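PDB 4RK6: glucose-resistance amylase regulator from Weissella paramesenteroides ATCC 33313, which binds alpha-D-glucopyranose between its two lobes and probably regulates transcription as a DNA-binding repressor of the LacI family. Local coordinates for residues Thr61-Gln66 / Leu86-Ser91; Ser104-Asn109 / Met252-Asp257; Tyr120-Gly125 / His156-Glu161; Thr177-Gly182 / Leu188-Ala193. All coordinates share one frame; numbering follows the deposited sequence.

Interaction 1: residues Thr61-Gln66 / Leu86-Ser91; sequences TLLSRQ and LEEQIS
L63 O accepts a hydrogen bond from Q66 N at 3.0 Å, while the side chain of L63 leans across to E88 and I90. The bond belongs to a Schellman motif, with Q66 at positive phi. The other segment turns in the same way: Q89, also at positive phi, ends its helix, and Q89 N is hydrogen-bonded to L86 O at 3.0 Å. Two helix C-termini thus meet in the N-terminal lobe of a periplasmic-binding-protein fold. Helix 52-64 leads into strand 69-72. Helix 79-87 is the crossover from that strand to the adjacent parallel strand 91-95, a beta-alpha-beta unit.

L63 does most of the touching. Its CG sits between the backbone N and the carbonyl carbon (chi1 76°), and the branch is carried out toward E88. E88 bends at chi2 (-73°), which brings its carboxylate up beside the leucine methyl. L63 CD1 lies 3.8 Å from both CD and OE1 of E88. No hydrogen bond spans the two segments. I90 is the buried member. Its side chain also packs on V67 and V70, and its CD1 comes within 4.4 Å of L63 CB. The contact therefore grades from buried isoleucine to exposed glutamate.

The far side of helix 52-64 faces the second subunit. There R65 NH2, on a poorly ordered side chain, is hydrogen-bonded to R65 O of the second subunit. Within its own chain, R65 NH1 makes a weak hydrogen bond to S64 OG at 2.7 Å, with an N-H...O angle of 126°.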
loop_
_atom_site.group_PDB
_atom_site.type_symbol
_atom_site.label_atom_id
_atom_site.label_comp_id
_atom_site.label_asym_id
_atom_site.label_seq_id
_atom_site.Cartn_x
_atom_site.Cartn_y
_atom_site.Cartn_z
ATOM N N THR A 61 22.372 -4.189 12.543
ATOM C CA THR A 61 21.799 -5.250 11.687
ATOM C C THR A 61 22.340 -5.170 10.247
ATOM O O THR A 61 22.571 -6.181 9.596
ATOM C CB THR A 61 20.253 -5.135 11.664
ATOM O OG1 THR A 61 19.735 -5.443 12.963
ATOM C CG2 THR A 61 19.613 -6.066 10.632
ATOM N N LEU A 62 22.554 -3.957 9.760
ATOM C CA LEU A 62 23.141 -3.762 8.427
ATOM C C LEU A 62 24.601 -4.207 8.319
ATOM O O LEU A 62 24.902 -5.020 7.447
ATOM C CB LEU A 62 22.915 -2.329 7.935
ATOM C CG LEU A 62 21.429 -2.011 7.671
ATOM C CD1 LEU A 62 21.145 -0.513 7.547
ATOM C CD2 LEU A 62 20.885 -2.738 6.455
ATOM N N LEU A 63 25.506 -3.748 9.185
ATOM C CA LEU A 63 26.903 -4.222 9.063
ATOM C C LEU A 63 27.125 -5.672 9.518
ATOM O O LEU A 63 28.017 -6.346 8.980
ATOM C CB LEU A 63 27.934 -3.270 9.686
ATOM C CG LEU A 63 28.136 -3.180 11.189
ATOM C CD1 LEU A 63 29.465 -2.510 11.510
ATOM C CD2 LEU A 63 26.999 -2.422 11.833
ATOM N N SER A 64 26.309 -6.169 10.451
ATOM C CA SER A 64 26.419 -7.573 10.894
ATOM C C SER A 64 25.949 -8.570 9.824
ATOM O O SER A 64 26.385 -9.723 9.809
ATOM C CB SER A 64 25.674 -7.813 12.215
ATOM O OG SER A 64 24.278 -7.625 12.073
ATOM N N ARG A 65 25.075 -8.117 8.923
ATOM C CA ARG A 65 24.647 -8.919 7.770
ATOM C C ARG A 65 25.563 -8.673 6.560
ATOM O O ARG A 65 25.312 -9.194 5.471
ATOM C CB ARG A 65 23.170 -8.641 7.433
ATOM C CG ARG A 65 22.173 -9.432 8.283
ATOM C CD ARG A 65 22.238 -9.170 9.784
ATOM N NE ARG A 65 21.957 -10.379 10.565
ATOM C CZ ARG A 65 21.964 -10.441 11.897
ATOM N NH1 ARG A 65 22.246 -9.371 12.634
ATOM N NH2 ARG A 65 21.691 -11.593 12.499
ATOM N N GLN A 66 26.619 -7.881 6.765
ATOM C CA GLN A 66 27.694 -7.713 5.790
ATOM C C GLN A 66 27.173 -7.239 4.436
ATOM O O GLN A 66 27.591 -7.734 3.375
ATOM C CB GLN A 66 28.487 -9.020 5.626
ATOM C CG GLN A 66 29.014 -9.596 6.933
ATOM C CD GLN A 66 29.651 -10.958 6.750
ATOM O OE1 GLN A 66 29.264 -11.927 7.404
ATOM N NE2 GLN A 66 30.624 -11.044 5.851
ATOM N N LEU A 86 29.572 4.344 5.266
ATOM C CA LEU A 86 30.657 4.643 4.337
ATOM C C LEU A 86 32.011 4.266 4.926
ATOM O O LEU A 86 32.882 3.777 4.223
ATOM C CB LEU A 86 30.653 6.119 3.960
ATOM C CG LEU A 86 29.484 6.661 3.135
ATOM C CD1 LEU A 86 29.557 8.182 3.076
ATOM C CD2 LEU A 86 29.483 6.091 1.721
ATOM N N GLU A 87 32.164 4.488 6.230
ATOM C CA GLU A 87 33.418 4.210 6.921
ATOM C C GLU A 87 33.667 2.710 7.089
ATOM O O GLU A 87 34.794 2.311 7.359
ATOM C CB GLU A 87 33.452 4.952 8.258
ATOM C CG GLU A 87 33.471 6.468 8.071
ATOM C CD GLU A 87 33.229 7.255 9.340
ATOM O OE1 GLU A 87 33.288 6.653 10.439
ATOM O OE2 GLU A 87 32.973 8.471 9.232
ATOM N N GLU A 88 32.631 1.890 6.891
ATOM C CA GLU A 88 32.785 0.419 6.844
ATOM C C GLU A 88 32.958 -0.091 5.408
ATOM O O GLU A 88 32.900 -1.293 5.165
ATOM C CB GLU A 88 31.575 -0.288 7.486
ATOM C CG GLU A 88 31.331 0.032 8.949
ATOM C CD GLU A 88 32.324 -0.612 9.899
ATOM O OE1 GLU A 88 32.396 -0.156 11.060
ATOM O OE2 GLU A 88 33.027 -1.569 9.508
ATOM N N GLN A 89 33.178 0.827 4.468
ATOM C CA GLN A 89 33.349 0.520 3.041
ATOM C C GLN A 89 32.071 -0.097 2.418
ATOM O O GLN A 89 32.137 -0.908 1.502
ATOM C CB GLN A 89 34.593 -0.364 2.803
ATOM C CG GLN A 89 35.920 0.320 3.132
ATOM C CD GLN A 89 36.194 0.409 4.628
ATOM O OE1 GLN A 89 36.161 -0.600 5.337
ATOM N NE2 GLN A 89 36.465 1.622 5.116
ATOM N N ILE A 90 30.924 0.314 2.932
ATOM C CA ILE A 90 29.613 -0.058 2.379
ATOM C C ILE A 90 29.130 1.106 1.523
ATOM O O ILE A 90 29.215 2.262 1.932
ATOM C CB ILE A 90 28.632 -0.361 3.519
ATOM C CG1 ILE A 90 29.140 -1.561 4.323
ATOM C CG2 ILE A 90 27.217 -0.592 2.986
ATOM C CD1 ILE A 90 28.323 -1.848 5.558
ATOM N N SER A 91 28.660 0.809 0.314
ATOM C CA SER A 91 28.116 1.821 -0.561
ATOM C C SER A 91 26.779 2.296 -0.053
ATOM O O SER A 91 25.966 1.505 0.418
ATOM C CB SER A 91 27.934 1.276 -1.980
ATOM O OG SER A 91 29.194 1.093 -2.583
#

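Interaction 2: residues Ser104-Asn109 / Met252-Asp257; sequences SAVTSN and MQLFLD
L254 reaches from helix 244-257 to strand 104-108 and rests on S104 and V106. These three residues make nearly the whole contact. L254 contributes about half of the buried surface, and one methyl, CD2, does the touching. With CG opposite the backbone N (chi1 -170°), the branch stands out from the helix toward the strand. CD2 presses on S104 CB at 3.5 Å, tighter than usual for two carbons. It is 4.0 Å from S104 OG.

The serine hydroxyl has its polar partner outside the two segments, in Q266 N, just before strand 267-275. L254 also touches Q266. V106 comes two residues further along the strand, on the same side as S104. Its CG2 meets the same L254 methyl more loosely, at 4.5 Å. The main neighbours of V106 on the helix are I247, I250 and A251, so L254 extends this apolar row at the C-terminal end.

Q253, one residue before L254, is tied along the helix instead. Its NE2 bonds to D257 OD1 at 3.0 Å, meeting the carboxylate from above its plane.

In the sheet, strand 104-108 runs between strands 91-95 and 267-275. Helix 244-257 packs on it through I247, I250, A251 and L254. Through M252, a selenomethionine, and L256 it also meets helix 24-39.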
loop_
_atom_site.group_PDB
_atom_site.type_symbol
_atom_site.label_atom_id
_atom_site.label_comp_id
_atom_site.label_asym_id
_atom_site.label_seq_id
_atom_site.Cartn_x
_atom_site.Cartn_y
_atom_site.Cartn_z
ATOM N N SER A 104 25.841 9.165 -3.951
ATOM C CA SER A 104 25.072 9.276 -5.185
ATOM C C SER A 104 23.576 9.144 -4.905
ATOM O O SER A 104 23.157 8.633 -3.872
ATOM C CB SER A 104 25.493 8.212 -6.200
ATOM O OG SER A 104 26.826 8.431 -6.628
ATOM N N ALA A 105 22.779 9.619 -5.847
ATOM C CA ALA A 105 21.326 9.617 -5.674
ATOM C C ALA A 105 20.687 9.315 -6.995
ATOM O O ALA A 105 21.160 9.768 -8.015
ATOM C CB ALA A 105 20.834 10.961 -5.176
ATOM N N VAL A 106 19.564 8.613 -6.950
ATOM C CA VAL A 106 18.748 8.424 -8.141
ATOM C C VAL A 106 17.341 8.912 -7.808
ATOM O O VAL A 106 16.758 8.487 -6.783
ATOM C CB VAL A 106 18.680 6.942 -8.555
ATOM C CG1 VAL A 106 17.878 6.822 -9.847
ATOM C CG2 VAL A 106 20.088 6.371 -8.724
ATOM N N THR A 107 16.820 9.792 -8.654
ATOM C CA THR A 107 15.593 10.519 -8.333
ATOM C C THR A 107 14.929 11.067 -9.578
ATOM O O THR A 107 15.580 11.302 -10.614
ATOM C CB THR A 107 15.898 11.671 -7.325
ATOM O OG1 THR A 107 14.692 12.348 -6.936
ATOM C CG2 THR A 107 16.856 12.701 -7.932
ATOM N N SER A 108 13.619 11.288 -9.493
ATOM C CA SER A 108 12.960 12.162 -10.448
ATOM C C SER A 108 13.477 13.567 -10.185
ATOM O O SER A 108 13.806 13.907 -9.039
ATOM C CB SER A 108 11.428 12.111 -10.269
ATOM O OG SER A 108 10.924 10.780 -10.460
ATOM N N ASN A 109 13.504 14.397 -11.218
ATOM C CA ASN A 109 13.906 15.776 -11.054
ATOM C C ASN A 109 12.776 16.619 -10.482
ATOM O O ASN A 109 11.794 16.893 -11.162
ATOM C CB ASN A 109 14.386 16.368 -12.378
ATOM C CG ASN A 109 15.001 17.753 -12.224
ATOM O OD1 ASN A 109 14.342 18.735 -11.876
ATOM N ND2 ASN A 109 16.291 17.846 -12.538
HETATM N N MSE A 252 20.492 0.245 -8.187
HETATM C CA MSE A 252 21.221 -1.009 -8.056
HETATM C C MSE A 252 22.279 -1.087 -9.135
HETATM O O MSE A 252 23.417 -1.510 -8.874
HETATM C CB MSE A 252 20.258 -2.200 -8.085
HETATM C CG MSE A 252 20.952 -3.531 -7.824
HETATM SE SE MSE A 252 21.895 -3.655 -6.120
HETATM C CE MSE A 252 22.927 -5.308 -6.449
ATOM N N GLN A 253 21.949 -0.646 -10.338
ATOM C CA GLN A 253 22.942 -0.682 -11.432
ATOM C C GLN A 253 24.146 0.217 -11.159
ATOM O O GLN A 253 25.281 -0.111 -11.508
ATOM C CB GLN A 253 22.321 -0.285 -12.770
ATOM C CG GLN A 253 23.151 -0.772 -13.944
ATOM C CD GLN A 253 23.230 -2.279 -13.969
ATOM O OE1 GLN A 253 22.211 -2.974 -13.810
ATOM N NE2 GLN A 253 24.433 -2.808 -14.159
ATOM N N LEU A 254 23.887 1.377 -10.572
ATOM C CA LEU A 254 24.951 2.273 -10.165
ATOM C C LEU A 254 25.916 1.561 -9.219
ATOM O O LEU A 254 27.144 1.635 -9.395
ATOM C CB LEU A 254 24.359 3.525 -9.521
ATOM C CG LEU A 254 25.286 4.698 -9.244
ATOM C CD1 LEU A 254 25.840 5.224 -10.555
ATOM C CD2 LEU A 254 24.507 5.785 -8.518
ATOM N N PHE A 255 25.373 0.822 -8.255
ATOM C CA PHE A 255 26.210 0.082 -7.317
ATOM C C PHE A 255 26.994 -1.002 -8.042
ATOM O O PHE A 255 28.224 -1.149 -7.843
ATOM C CB PHE A 255 25.372 -0.517 -6.174
ATOM C CG PHE A 255 26.112 -1.539 -5.354
ATOM C CD1 PHE A 255 27.198 -1.166 -4.576
ATOM C CD2 PHE A 255 25.739 -2.869 -5.368
ATOM C CE1 PHE A 255 27.911 -2.097 -3.837
ATOM C CE2 PHE A 255 26.431 -3.809 -4.615
ATOM C CZ PHE A 255 27.517 -3.430 -3.850
ATOM N N LEU A 256 26.301 -1.769 -8.874
ATOM C CA LEU A 256 26.956 -2.855 -9.613
ATOM C C LEU A 256 28.077 -2.341 -10.536
ATOM O O LEU A 256 29.091 -3.010 -10.710
ATOM C CB LEU A 256 25.948 -3.660 -10.420
ATOM C CG LEU A 256 24.957 -4.474 -9.580
ATOM C CD1 LEU A 256 23.831 -4.992 -10.456
ATOM C CD2 LEU A 256 25.666 -5.593 -8.835
ATOM N N ASP A 257 27.883 -1.158 -11.108
ATOM C CA ASP A 257 28.805 -0.609 -12.105
ATOM C C ASP A 257 29.983 0.136 -11.487
ATOM O O ASP A 257 30.938 0.441 -12.194
ATOM C CB ASP A 257 28.067 0.338 -13.038
ATOM C CG ASP A 257 27.137 -0.377 -13.994
ATOM O OD1 ASP A 257 27.165 -1.610 -14.084
ATOM O OD2 ASP A 257 26.374 0.338 -14.687
#

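Interaction 3: residues Tyr120-Gly125 / His156-Glu161; sequences YLIDMG and HNLAYE
I122 CD1 makes the closest approaches to both H156 and L158. The isoleucine is extended. Its CG1 lies opposite the carbonyl carbon (chi1 -70°), and chi2 of 169° carries CD1 straight on from helix 110-123. CD1 ends 3.5 Å from H156 CB and 3.6 Å from H156 CG. It approaches the imidazole at a slant.

H156 follows helix 144-155. With chi1 -77° its ring points back to helix 110-123, and V118 and N115 touch it there. L158 meets the isoleucine tip to tip, CD1 to CD1, at 3.8 Å. N157, between the two, has positive phi and is the C-prime residue of a Schellman motif. That turn lets the flanking residues H156 and L158 both face I122. A second Schellman motif, at G125, ends helix 110-123. The contact thus joins the ends of two helices near the surface of the C-terminal lobe, just ahead of strand 163-166.

Both ring nitrogens have partners outside the two segments. H156 ND1 is hydrogen-bonded to S152 O in the helix that precedes it. H156 NE2 is hydrogen-bonded to D119 OD1 in the opposing one. Two oxygen partners would favour protons on both nitrogens, so the ring is possibly cationic. The carboxylate of D119 would stabilise such a charge, while I122 supplies only apolar contact.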
loop_
_atom_site.group_PDB
_atom_site.type_symbol
_atom_site.label_atom_id
_atom_site.label_comp_id
_atom_site.label_asym_id
_atom_site.label_seq_id
_atom_site.Cartn_x
_atom_site.Cartn_y
_atom_site.Cartn_z
ATOM N N TYR A 120 1.336 23.399 -17.063
ATOM C CA TYR A 120 0.089 22.829 -17.542
ATOM C C TYR A 120 -1.117 23.536 -16.945
ATOM O O TYR A 120 -2.051 23.901 -17.660
ATOM C CB TYR A 120 0.045 21.319 -17.216
ATOM C CG TYR A 120 -1.259 20.685 -17.545
ATOM C CD1 TYR A 120 -1.727 20.664 -18.849
ATOM C CD2 TYR A 120 -2.039 20.115 -16.560
ATOM C CE1 TYR A 120 -2.948 20.078 -19.166
ATOM C CE2 TYR A 120 -3.253 19.533 -16.864
ATOM C CZ TYR A 120 -3.709 19.513 -18.145
ATOM O OH TYR A 120 -4.926 18.917 -18.395
ATOM N N LEU A 121 -1.127 23.731 -15.632
ATOM C CA LEU A 121 -2.279 24.363 -15.005
ATOM C C LEU A 121 -2.486 25.801 -15.499
ATOM O O LEU A 121 -3.613 26.209 -15.736
ATOM C CB LEU A 121 -2.161 24.348 -13.484
ATOM C CG LEU A 121 -2.398 22.963 -12.845
ATOM C CD1 LEU A 121 -2.141 23.001 -11.350
ATOM C CD2 LEU A 121 -3.787 22.446 -13.123
ATOM N N ILE A 122 -1.396 26.539 -15.670
ATOM C CA ILE A 122 -1.474 27.909 -16.207
ATOM C C ILE A 122 -1.943 27.898 -17.671
ATOM O O ILE A 122 -2.769 28.717 -18.071
ATOM C CB ILE A 122 -0.125 28.646 -16.042
ATOM C CG1 ILE A 122 0.100 28.939 -14.549
ATOM C CG2 ILE A 122 -0.062 29.926 -16.884
ATOM C CD1 ILE A 122 1.504 29.415 -14.264
ATOM N N ASP A 123 -1.440 26.964 -18.463
ATOM C CA ASP A 123 -1.926 26.761 -19.847
ATOM C C ASP A 123 -3.440 26.461 -19.885
ATOM O O ASP A 123 -4.131 26.835 -20.828
ATOM C CB ASP A 123 -1.166 25.623 -20.535
ATOM C CG ASP A 123 0.234 26.015 -20.999
ATOM O OD1 ASP A 123 0.605 27.196 -20.902
ATOM O OD2 ASP A 123 0.973 25.119 -21.457
HETATM N N MSE A 124 -3.943 25.785 -18.850
HETATM C CA MSE A 124 -5.361 25.450 -18.748
HETATM C C MSE A 124 -6.167 26.571 -18.125
HETATM O O MSE A 124 -7.356 26.405 -17.882
HETATM C CB MSE A 124 -5.519 24.159 -17.940
HETATM C CG MSE A 124 -4.952 22.915 -18.607
HETATM SE SE MSE A 124 -5.867 22.437 -20.282
HETATM C CE MSE A 124 -7.349 21.442 -19.434
ATOM N N GLY A 125 -5.526 27.713 -17.838
ATOM C CA GLY A 125 -6.220 28.946 -17.439
ATOM C C GLY A 125 -6.292 29.232 -15.954
ATOM O O GLY A 125 -7.000 30.168 -15.522
ATOM N N HIS A 156 6.672 32.173 -13.646
ATOM C CA HIS A 156 5.544 32.387 -14.566
ATOM C C HIS A 156 4.844 33.741 -14.350
ATOM O O HIS A 156 3.732 33.973 -14.850
ATOM C CB HIS A 156 4.519 31.237 -14.404
ATOM C CG HIS A 156 4.924 29.957 -15.068
ATOM N ND1 HIS A 156 5.764 29.034 -14.477
ATOM C CD2 HIS A 156 4.583 29.438 -16.273
ATOM C CE1 HIS A 156 5.927 28.004 -15.292
ATOM N NE2 HIS A 156 5.227 28.229 -16.391
ATOM N N ASN A 157 5.500 34.629 -13.607
ATOM C CA ASN A 157 5.008 35.979 -13.342
ATOM C C ASN A 157 3.712 36.037 -12.557
ATOM O O ASN A 157 2.936 36.972 -12.689
ATOM C CB ASN A 157 4.903 36.783 -14.645
ATOM C CG ASN A 157 6.218 36.823 -15.390
ATOM O OD1 ASN A 157 7.280 37.021 -14.787
ATOM N ND2 ASN A 157 6.164 36.609 -16.697
ATOM N N LEU A 158 3.505 35.055 -11.689
ATOM C CA LEU A 158 2.417 35.135 -10.721
ATOM C C LEU A 158 2.988 35.635 -9.407
ATOM O O LEU A 158 4.204 35.680 -9.218
ATOM C CB LEU A 158 1.719 33.773 -10.568
ATOM C CG LEU A 158 1.091 33.282 -11.878
ATOM C CD1 LEU A 158 0.405 31.929 -11.664
ATOM C CD2 LEU A 158 0.118 34.298 -12.469
ATOM N N ALA A 159 2.102 36.017 -8.507
ATOM C CA ALA A 159 2.494 36.731 -7.304
ATOM C C ALA A 159 2.106 35.943 -6.076
ATOM O O ALA A 159 1.338 34.973 -6.152
ATOM C CB ALA A 159 1.833 38.103 -7.289
ATOM N N TYR A 160 2.626 36.372 -4.931
ATOM C CA TYR A 160 2.313 35.729 -3.656
ATOM C C TYR A 160 0.813 35.609 -3.384
ATOM O O TYR A 160 0.392 34.642 -2.750
ATOM C CB TYR A 160 3.015 36.441 -2.490
ATOM C CG TYR A 160 4.520 36.490 -2.653
ATOM C CD1 TYR A 160 5.271 35.313 -2.751
ATOM C CD2 TYR A 160 5.192 37.712 -2.729
ATOM C CE1 TYR A 160 6.650 35.356 -2.906
ATOM C CE2 TYR A 160 6.567 37.766 -2.883
ATOM C CZ TYR A 160 7.292 36.591 -2.973
ATOM O OH TYR A 160 8.658 36.658 -3.125
ATOM N N GLU A 161 0.017 36.567 -3.868
ATOM C CA GLU A 161 -1.445 36.500 -3.728
ATOM C C GLU A 161 -2.100 35.357 -4.538
ATOM O O GLU A 161 -3.245 35.018 -4.301
ATOM C CB GLU A 161 -2.103 37.827 -4.126
ATOM C CG GLU A 161 -2.136 38.094 -5.626
ATOM C CD GLU A 161 -2.547 39.516 -5.971
ATOM O OE1 GLU A 161 -3.454 40.063 -5.309
ATOM O OE2 GLU A 161 -1.965 40.083 -6.917
#

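Interaction 4: residues Thr177-Gly182 / Leu188-Ala193; sequences TSVTTG and LPFTAA
The F190 ring meets V179 at its edge: V179 CG1 lies near the ring plane, 4.1 Å from F190 CZ. F190 also pairs edge-to-face with the ring of Y183, and its side chain touches A130 of strand 129-132. F190 CG sits between the backbone N and the carbonyl carbon (chi1 45°). This turns the ring back toward helix 172-182.

L188 meets the same valine. Its two methyls reach V179 CG1 at nearly equal distances, 4.0 Å from CD2 and 4.1 Å from CD1. V179 CB is also close to L188 CD2. The two side chains run at a slant to each other, and V179 CG1 touches both L188 and F190. V179 is buried, with L204 and A207 of helix 198-210 on it as well.

In the fold, helix 172-182 links strand 163-166 to strand 192-195. These strands are parallel and have strand 129-132 between them, so the link is a beta-alpha-beta crossover that skips one strand. L188 and F190 lie on the loop that leads from the helix back to the sheet.

The helix widens to a pi-type turn at 178-182, which includes V179. T177 O accepts three backbone bonds: from T181 N at 2.9 Å, G182 N at 3.0 Å and T180 N at 3.2 Å. Just before strand 192-195, T191 OG1 is hydrogen-bonded to H126 ND1.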
loop_
_atom_site.group_PDB
_atom_site.type_symbol
_atom_site.label_atom_id
_atom_site.label_comp_id
_atom_site.label_asym_id
_atom_site.label_seq_id
_atom_site.Cartn_x
_atom_site.Cartn_y
_atom_site.Cartn_z
ATOM N N THR A 177 -8.694 17.669 4.898
ATOM C CA THR A 177 -8.797 18.819 5.811
ATOM C C THR A 177 -8.424 20.134 5.161
ATOM O O THR A 177 -8.892 21.196 5.605
ATOM C CB THR A 177 -7.978 18.623 7.120
ATOM O OG1 THR A 177 -6.570 18.507 6.860
ATOM C CG2 THR A 177 -8.453 17.411 7.884
ATOM N N SER A 178 -7.588 20.100 4.124
ATOM C CA SER A 178 -7.119 21.338 3.513
ATOM C C SER A 178 -8.286 22.232 3.101
ATOM O O SER A 178 -8.276 23.436 3.346
ATOM C CB SER A 178 -6.224 21.053 2.298
ATOM O OG SER A 178 -6.948 20.434 1.246
ATOM N N VAL A 179 -9.278 21.650 2.445
ATOM C CA VAL A 179 -10.374 22.445 1.867
ATOM C C VAL A 179 -11.616 22.492 2.741
ATOM O O VAL A 179 -12.609 23.087 2.353
ATOM C CB VAL A 179 -10.766 21.937 0.464
ATOM C CG1 VAL A 179 -9.651 22.242 -0.510
ATOM C CG2 VAL A 179 -11.082 20.443 0.486
ATOM N N THR A 180 -11.557 21.878 3.914
ATOM C CA THR A 180 -12.667 21.919 4.868
ATOM C C THR A 180 -12.298 22.776 6.083
ATOM O O THR A 180 -13.015 23.705 6.419
ATOM C CB THR A 180 -13.084 20.499 5.297
ATOM O OG1 THR A 180 -11.935 19.773 5.735
ATOM C CG2 THR A 180 -13.707 19.762 4.134
ATOM N N THR A 181 -11.182 22.494 6.740
ATOM C CA THR A 181 -10.811 23.300 7.893
ATOM C C THR A 181 -9.667 24.279 7.587
ATOM O O THR A 181 -9.498 25.261 8.289
ATOM C CB THR A 181 -10.497 22.400 9.098
ATOM O OG1 THR A 181 -9.437 21.512 8.754
ATOM C CG2 THR A 181 -11.725 21.583 9.491
ATOM N N GLY A 182 -8.904 24.038 6.527
ATOM C CA GLY A 182 -7.819 24.930 6.135
ATOM C C GLY A 182 -8.262 26.159 5.368
ATOM O O GLY A 182 -7.672 27.252 5.501
ATOM N N LEU A 188 -13.451 28.760 -2.054
ATOM C CA LEU A 188 -12.040 28.470 -2.164
ATOM C C LEU A 188 -11.351 29.572 -2.938
ATOM O O LEU A 188 -11.845 29.984 -3.977
ATOM C CB LEU A 188 -11.812 27.123 -2.857
ATOM C CG LEU A 188 -12.217 25.920 -2.004
ATOM C CD1 LEU A 188 -12.019 24.664 -2.848
ATOM C CD2 LEU A 188 -11.447 25.811 -0.715
ATOM N N PRO A 189 -10.197 30.041 -2.427
ATOM C CA PRO A 189 -9.480 31.145 -3.067
ATOM C C PRO A 189 -8.588 30.702 -4.212
ATOM O O PRO A 189 -8.000 31.544 -4.887
ATOM C CB PRO A 189 -8.642 31.736 -1.927
ATOM C CG PRO A 189 -8.459 30.621 -0.952
ATOM C CD PRO A 189 -9.647 29.718 -1.101
ATOM N N PHE A 190 -8.519 29.391 -4.439
ATOM C CA PHE A 190 -7.795 28.813 -5.551
ATOM C C PHE A 190 -8.695 27.907 -6.382
ATOM O O PHE A 190 -9.656 27.316 -5.876
ATOM C CB PHE A 190 -6.578 28.025 -5.055
ATOM C CG PHE A 190 -6.863 27.129 -3.875
ATOM C CD1 PHE A 190 -7.298 25.823 -4.063
ATOM C CD2 PHE A 190 -6.681 27.584 -2.571
ATOM C CE1 PHE A 190 -7.556 25.009 -2.980
ATOM C CE2 PHE A 190 -6.922 26.767 -1.483
ATOM C CZ PHE A 190 -7.371 25.474 -1.683
ATOM N N THR A 191 -8.364 27.790 -7.655
ATOM C CA THR A 191 -9.152 26.992 -8.605
ATOM C C THR A 191 -8.548 25.618 -8.885
ATOM O O THR A 191 -9.214 24.760 -9.480
ATOM C CB THR A 191 -9.347 27.731 -9.943
ATOM O OG1 THR A 191 -8.064 27.983 -10.567
ATOM C CG2 THR A 191 -10.096 29.043 -9.710
ATOM N N ALA A 192 -7.285 25.449 -8.498
ATOM C CA ALA A 192 -6.538 24.205 -8.700
ATOM C C ALA A 192 -5.652 23.940 -7.512
ATOM O O ALA A 192 -5.166 24.861 -6.842
ATOM C CB ALA A 192 -5.702 24.269 -9.958
ATOM N N ALA A 193 -5.458 22.659 -7.233
ATOM C CA ALA A 193 -4.585 22.218 -6.175
ATOM C C ALA A 193 -3.605 21.185 -6.725
ATOM O O ALA A 193 -3.984 20.290 -7.469
ATOM C CB ALA A 193 -5.393 21.620 -5.037
#

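In the fold
Interactions 1 and 2 belong to one lobe, and interactions 3 and 4 to the other. Interactions 1 and 2 have centres 18 Å apart and touch through S91 and F255. Interactions 3 and 4 have centres 17 Å apart and touch through L121 and A192. Interactions 1 and 3 are 48 Å apart, centre to centre. Interactions 2 and 4 reach the same sheet, and strand 104-108 of interaction 2 leads into helix 110-123 of interaction 3. Interaction 1 comes first along the chain. Interactions 3 and 4 follow, between the two halves of interaction 2. The chain thus builds the second lobe before helix 244-257 returns to the first. The side chain of V106 in interaction 2 is about 11 Å from the bound alpha-D-glucopyranose.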